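Local atomic coordinates of halotolerant alpha-type carbonic anhydrase (dCA II) (Dunaliella salina, PDB entry 1Y7W), a protein that catalyses the reversible hydration of carbon dioxide to bicarbonate as a zinc-dependent alpha-type carbonic anhydrase that tolerates high salt. Residues 50-62 with 134-146. Sequence-based numbering, arbitrary orientation.
Sequences NQSPIDINTNQLM and FLSEHTINGIHYP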
loop_
_atom_site.group_PDB
_atom_site.type_symbol
_atom_site.label_atom_id
_atom_site.label_comp_id
_atom_site.label_asym_id
_atom_site.label_seq_id
_atom_site.Cartn_x
_atom_site.Cartn_y
_atom_site.Cartn_z
ATOM N N ASN A 50 -1.870 -4.271 17.724
ATOM C CA ASN A 50 -0.789 -4.059 16.745
ATOM C C ASN A 50 -1.450 -3.562 15.429
ATOM O O ASN A 50 -1.192 -4.047 14.305
ATOM C CB ASN A 50 -0.027 -5.341 16.511
ATOM C CG ASN A 50 0.549 -5.896 17.803
ATOM O OD1 ASN A 50 1.444 -5.319 18.414
ATOM N ND2 ASN A 50 -0.005 -7.000 18.238
ATOM N N GLN A 51 -2.327 -2.582 15.565
ATOM C CA GLN A 51 -3.016 -2.081 14.385
ATOM C C GLN A 51 -2.274 -1.055 13.563
ATOM O O GLN A 51 -1.373 -0.370 14.049
ATOM C CB GLN A 51 -4.388 -1.525 14.789
ATOM C CG GLN A 51 -5.312 -2.616 15.428
ATOM C CD GLN A 51 -5.845 -3.516 14.339
ATOM O OE1 GLN A 51 -6.668 -3.090 13.530
ATOM N NE2 GLN A 51 -5.322 -4.771 14.265
ATOM N N SER A 52 -2.695 -0.935 12.311
ATOM C CA SER A 52 -2.112 0.021 11.366
ATOM C C SER A 52 -3.264 0.852 10.794
ATOM O O SER A 52 -4.430 0.372 10.707
ATOM C CB SER A 52 -1.382 -0.699 10.221
ATOM O OG SER A 52 -0.268 -1.428 10.732
ATOM N N PRO A 53 -2.955 2.072 10.313
ATOM C CA PRO A 53 -1.635 2.755 10.251
ATOM C C PRO A 53 -1.233 3.394 11.576
ATOM O O PRO A 53 -1.989 3.354 12.514
ATOM C CB PRO A 53 -1.826 3.822 9.152
ATOM C CG PRO A 53 -3.259 4.216 9.343
ATOM C CD PRO A 53 -4.016 2.921 9.722
ATOM N N ILE A 54 -0.070 4.060 11.590
ATOM C CA ILE A 54 0.424 4.719 12.786
ATOM C C ILE A 54 1.182 5.958 12.346
ATOM O O ILE A 54 1.448 6.161 11.152
ATOM C CB ILE A 54 1.449 3.821 13.589
ATOM C CG1 ILE A 54 2.623 3.416 12.681
ATOM C CG2 ILE A 54 0.746 2.564 14.126
ATOM C CD1 ILE A 54 3.867 2.810 13.468
ATOM N N ASP A 55 1.488 6.817 13.313
ATOM C CA ASP A 55 2.351 7.948 13.024
ATOM C C ASP A 55 3.827 7.476 13.090
ATOM O O ASP A 55 4.215 6.656 13.929
ATOM C CB ASP A 55 2.183 9.082 14.059
ATOM C CG ASP A 55 3.180 10.200 13.810
ATOM O OD1 ASP A 55 3.153 10.719 12.664
ATOM O OD2 ASP A 55 4.004 10.527 14.712
ATOM N N ILE A 56 4.666 7.973 12.192
ATOM C CA ILE A 56 6.067 7.596 12.176
ATOM C C ILE A 56 6.815 8.856 12.684
ATOM O O ILE A 56 6.929 9.842 11.974
ATOM C CB ILE A 56 6.571 7.286 10.737
ATOM C CG1 ILE A 56 5.668 6.263 10.022
ATOM C CG2 ILE A 56 8.018 6.741 10.785
ATOM C CD1 ILE A 56 5.616 4.953 10.717
ATOM N N ASN A 57 7.300 8.790 13.916
ATOM C CA ASN A 57 8.025 9.895 14.527
ATOM C C ASN A 57 9.482 9.563 14.295
ATOM O O ASN A 57 10.063 8.700 14.969
ATOM C CB ASN A 57 7.689 9.938 16.021
ATOM C CG ASN A 57 8.345 11.088 16.725
ATOM O OD1 ASN A 57 9.492 11.371 16.496
ATOM N ND2 ASN A 57 7.610 11.739 17.615
ATOM N N THR A 58 10.088 10.248 13.349
ATOM C CA THR A 58 11.455 9.927 13.020
ATOM C C THR A 58 12.474 10.122 14.142
ATOM O O THR A 58 13.510 9.476 14.122
ATOM C CB THR A 58 11.901 10.649 11.739
ATOM O OG1 THR A 58 11.671 12.053 11.872
ATOM C CG2 THR A 58 11.100 10.131 10.566
ATOM N N ASN A 59 12.178 10.955 15.135
ATOM C CA ASN A 59 13.131 11.091 16.236
ATOM C C ASN A 59 13.059 9.942 17.247
ATOM O O ASN A 59 13.921 9.822 18.103
ATOM C CB ASN A 59 12.973 12.434 16.925
ATOM C CG ASN A 59 13.918 13.445 16.348
ATOM O OD1 ASN A 59 13.665 14.018 15.279
ATOM N ND2 ASN A 59 15.067 13.632 17.022
ATOM N N GLN A 60 12.023 9.102 17.134
ATOM C CA GLN A 60 11.873 7.943 17.997
ATOM C C GLN A 60 12.185 6.621 17.344
ATOM O O GLN A 60 11.964 5.579 17.964
ATOM C CB GLN A 60 10.475 7.867 18.543
ATOM C CG GLN A 60 10.069 9.171 19.162
ATOM C CD GLN A 60 9.934 9.069 20.661
ATOM O OE1 GLN A 60 9.049 9.733 21.263
ATOM N NE2 GLN A 60 10.813 8.260 21.302
ATOM N N LEU A 61 12.709 6.614 16.135
ATOM C CA LEU A 61 13.001 5.319 15.484
ATOM C C LEU A 61 14.189 4.625 16.188
ATOM O O LEU A 61 15.188 5.280 16.529
ATOM C CB LEU A 61 13.316 5.535 13.993
ATOM C CG LEU A 61 12.155 6.215 13.241
ATOM C CD1 LEU A 61 12.535 6.456 11.756
ATOM C CD2 LEU A 61 10.922 5.327 13.345
ATOM N N MET A 62 14.065 3.322 16.380
ATOM C CA MET A 62 15.078 2.510 17.024
ATOM C C MET A 62 15.975 1.820 15.980
ATOM O O MET A 62 15.674 1.802 14.774
ATOM C CB MET A 62 14.414 1.461 17.920
ATOM C CG MET A 62 13.512 2.022 19.024
ATOM S SD MET A 62 14.489 3.088 20.248
ATOM C CE MET A 62 14.124 4.668 19.711
ATOM N N PHE A 134 -5.949 11.310 -1.333
ATOM C CA PHE A 134 -6.277 12.578 -0.709
ATOM C C PHE A 134 -5.775 12.732 0.721
ATOM O O PHE A 134 -5.339 13.821 1.105
ATOM C CB PHE A 134 -7.743 12.881 -0.866
ATOM C CG PHE A 134 -8.073 13.237 -2.294
ATOM C CD1 PHE A 134 -7.679 14.478 -2.826
ATOM C CD2 PHE A 134 -8.623 12.292 -3.156
ATOM C CE1 PHE A 134 -7.838 14.729 -4.203
ATOM C CE2 PHE A 134 -8.777 12.541 -4.499
ATOM C CZ PHE A 134 -8.389 13.750 -5.027
ATOM N N LEU A 135 -5.799 11.656 1.512
ATOM C CA LEU A 135 -5.162 11.731 2.813
ATOM C C LEU A 135 -4.409 10.398 2.964
ATOM O O LEU A 135 -5.021 9.368 2.735
ATOM C CB LEU A 135 -6.183 11.849 3.965
ATOM C CG LEU A 135 -6.783 13.265 4.195
ATOM C CD1 LEU A 135 -7.720 13.194 5.406
ATOM C CD2 LEU A 135 -5.617 14.283 4.408
ATOM N N SER A 136 -3.150 10.426 3.349
ATOM C CA SER A 136 -2.385 9.216 3.581
ATOM C C SER A 136 -2.869 8.492 4.869
ATOM O O SER A 136 -3.492 9.123 5.762
ATOM C CB SER A 136 -0.898 9.547 3.729
ATOM O OG SER A 136 -0.703 10.444 4.812
ATOM N N GLU A 137 -2.625 7.179 4.947
ATOM C CA GLU A 137 -2.966 6.410 6.160
ATOM C C GLU A 137 -1.872 6.660 7.210
ATOM O O GLU A 137 -2.144 7.117 8.337
ATOM C CB GLU A 137 -3.073 4.919 5.791
ATOM C CG GLU A 137 -4.233 4.714 4.828
ATOM C CD GLU A 137 -4.836 3.308 4.923
ATOM O OE1 GLU A 137 -4.078 2.323 4.790
ATOM O OE2 GLU A 137 -6.048 3.202 5.125
ATOM N N HIS A 138 -0.615 6.371 6.877
ATOM C CA HIS A 138 0.434 6.713 7.854
ATOM C C HIS A 138 0.699 8.227 7.805
ATOM O O HIS A 138 0.362 8.868 6.798
ATOM C CB HIS A 138 1.778 6.055 7.539
ATOM C CG HIS A 138 1.760 4.579 7.729
ATOM N ND1 HIS A 138 1.270 3.719 6.759
ATOM C CD2 HIS A 138 2.079 3.810 8.803
ATOM C CE1 HIS A 138 1.285 2.482 7.238
ATOM N NE2 HIS A 138 1.763 2.508 8.469
ATOM N N THR A 139 1.226 8.766 8.910
ATOM C CA THR A 139 1.670 10.159 8.939
ATOM C C THR A 139 3.157 10.062 9.312
ATOM O O THR A 139 3.595 9.041 9.862
ATOM C CB THR A 139 0.934 11.033 10.001
ATOM O OG1 THR A 139 0.978 10.400 11.278
ATOM C CG2 THR A 139 -0.495 11.312 9.585
ATOM N N ILE A 140 3.945 11.098 8.983
ATOM C CA ILE A 140 5.364 11.167 9.299
ATOM C C ILE A 140 5.506 12.481 10.090
ATOM O O ILE A 140 5.167 13.568 9.599
ATOM C CB ILE A 140 6.243 11.203 8.015
ATOM C CG1 ILE A 140 5.984 9.928 7.177
ATOM C CG2 ILE A 140 7.712 11.168 8.399
ATOM C CD1 ILE A 140 6.807 9.910 5.849
ATOM N N ASN A 141 5.985 12.351 11.319
ATOM C CA ASN A 141 6.049 13.471 12.252
ATOM C C ASN A 141 4.721 14.239 12.316
ATOM O O ASN A 141 4.675 15.472 12.367
ATOM C CB ASN A 141 7.272 14.358 11.931
ATOM C CG ASN A 141 8.535 13.568 12.023
ATOM O OD1 ASN A 141 8.736 12.869 13.000
ATOM N ND2 ASN A 141 9.365 13.618 10.997
ATOM N N GLY A 142 3.609 13.499 12.365
ATOM C CA GLY A 142 2.302 14.148 12.444
ATOM C C GLY A 142 1.716 14.740 11.176
ATOM O O GLY A 142 0.630 15.305 11.202
ATOM N N ILE A 143 2.444 14.636 10.067
ATOM C CA ILE A 143 1.997 15.195 8.803
ATOM C C ILE A 143 1.455 14.156 7.834
ATOM O O ILE A 143 2.094 13.127 7.682
ATOM C CB ILE A 143 3.202 15.874 8.139
ATOM C CG1 ILE A 143 3.725 16.954 9.075
ATOM C CG2 ILE A 143 2.879 16.401 6.720
ATOM C CD1 ILE A 143 2.687 17.936 9.418
ATOM N N HIS A 144 0.311 14.446 7.217
ATOM C CA HIS A 144 -0.310 13.613 6.170
ATOM C C HIS A 144 0.261 14.008 4.800
ATOM O O HIS A 144 0.835 15.123 4.633
ATOM C CB HIS A 144 -1.845 13.792 6.092
ATOM C CG HIS A 144 -2.617 13.056 7.166
ATOM N ND1 HIS A 144 -3.045 11.748 7.016
ATOM C CD2 HIS A 144 -3.050 13.454 8.396
ATOM C CE1 HIS A 144 -3.718 11.376 8.099
ATOM N NE2 HIS A 144 -3.741 12.391 8.949
ATOM N N TYR A 145 0.152 13.064 3.835
ATOM C CA TYR A 145 0.574 13.287 2.445
ATOM C C TYR A 145 -0.695 13.083 1.652
ATOM O O TYR A 145 -1.614 12.383 2.096
ATOM C CB TYR A 145 1.683 12.289 2.008
ATOM C CG TYR A 145 2.982 12.536 2.710
ATOM C CD1 TYR A 145 3.984 13.297 2.115
ATOM C CD2 TYR A 145 3.166 12.132 4.036
ATOM C CE1 TYR A 145 5.138 13.642 2.842
ATOM C CE2 TYR A 145 4.280 12.464 4.744
ATOM C CZ TYR A 145 5.266 13.215 4.156
ATOM O OH TYR A 145 6.407 13.512 4.888
ATOM N N PRO A 146 -0.793 13.682 0.468
ATOM C CA PRO A 146 -2.013 13.518 -0.317
ATOM C C PRO A 146 -2.195 12.138 -0.976
ATOM O O PRO A 146 -3.276 11.817 -1.509
ATOM C CB PRO A 146 -1.901 14.634 -1.367
ATOM C CG PRO A 146 -0.445 14.807 -1.520
ATOM C CD PRO A 146 0.083 14.712 -0.118
HETATM O O HOH W 1 10.624 13.214 15.157
#
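Asp55 swings its carboxylate away from its backbone N (chi1 175°) to Thr139, whose side chain crosses that of Asp55 at about a right angle and presents OG1, held between N and the carbonyl carbon (chi1 51°). Asp55 OD1 accepts two hydrogen bonds, from Thr139 OG1 on its anti side at 2.6 Å and from Gly142 N on its syn side, but well out of the carboxylate plane, at 2.8 Å. Gly142 sits in the type I' turn from Ile140 to Ile143, at backbone angles where a CB would jam against the preceding carbonyl. An alanine in place of Asp55 would probably leave the Thr139 hydroxyl and the Gly142 amide without their shared acceptor. Between the parallel strands, Ile56 N bonds to Thr139 O and Asn141 N to Ile56 O, both at 2.8 Å. The Asn141 amide, suited by having both donor and acceptor, grips Thr58 twice: OD1 accepts from Thr58 N at 3.0 Å, while ND2 gives an in-plane bond to Thr58 OG1 at 2.9 Å. Pro53, preceded by a cis peptide bond, lays CB 3.7 Å above the His138 ring centre in a CH-pi contact; the ring's NE2 is hydrogen-bonded to Tyr227 OH and its ND1 to Glu148 OE2. Strand 139-140 follows strand 120-133, which carries zinc ligands His130 and His132, and His138 packs on strands 166-175 and 240-251 of the large mixed sheet.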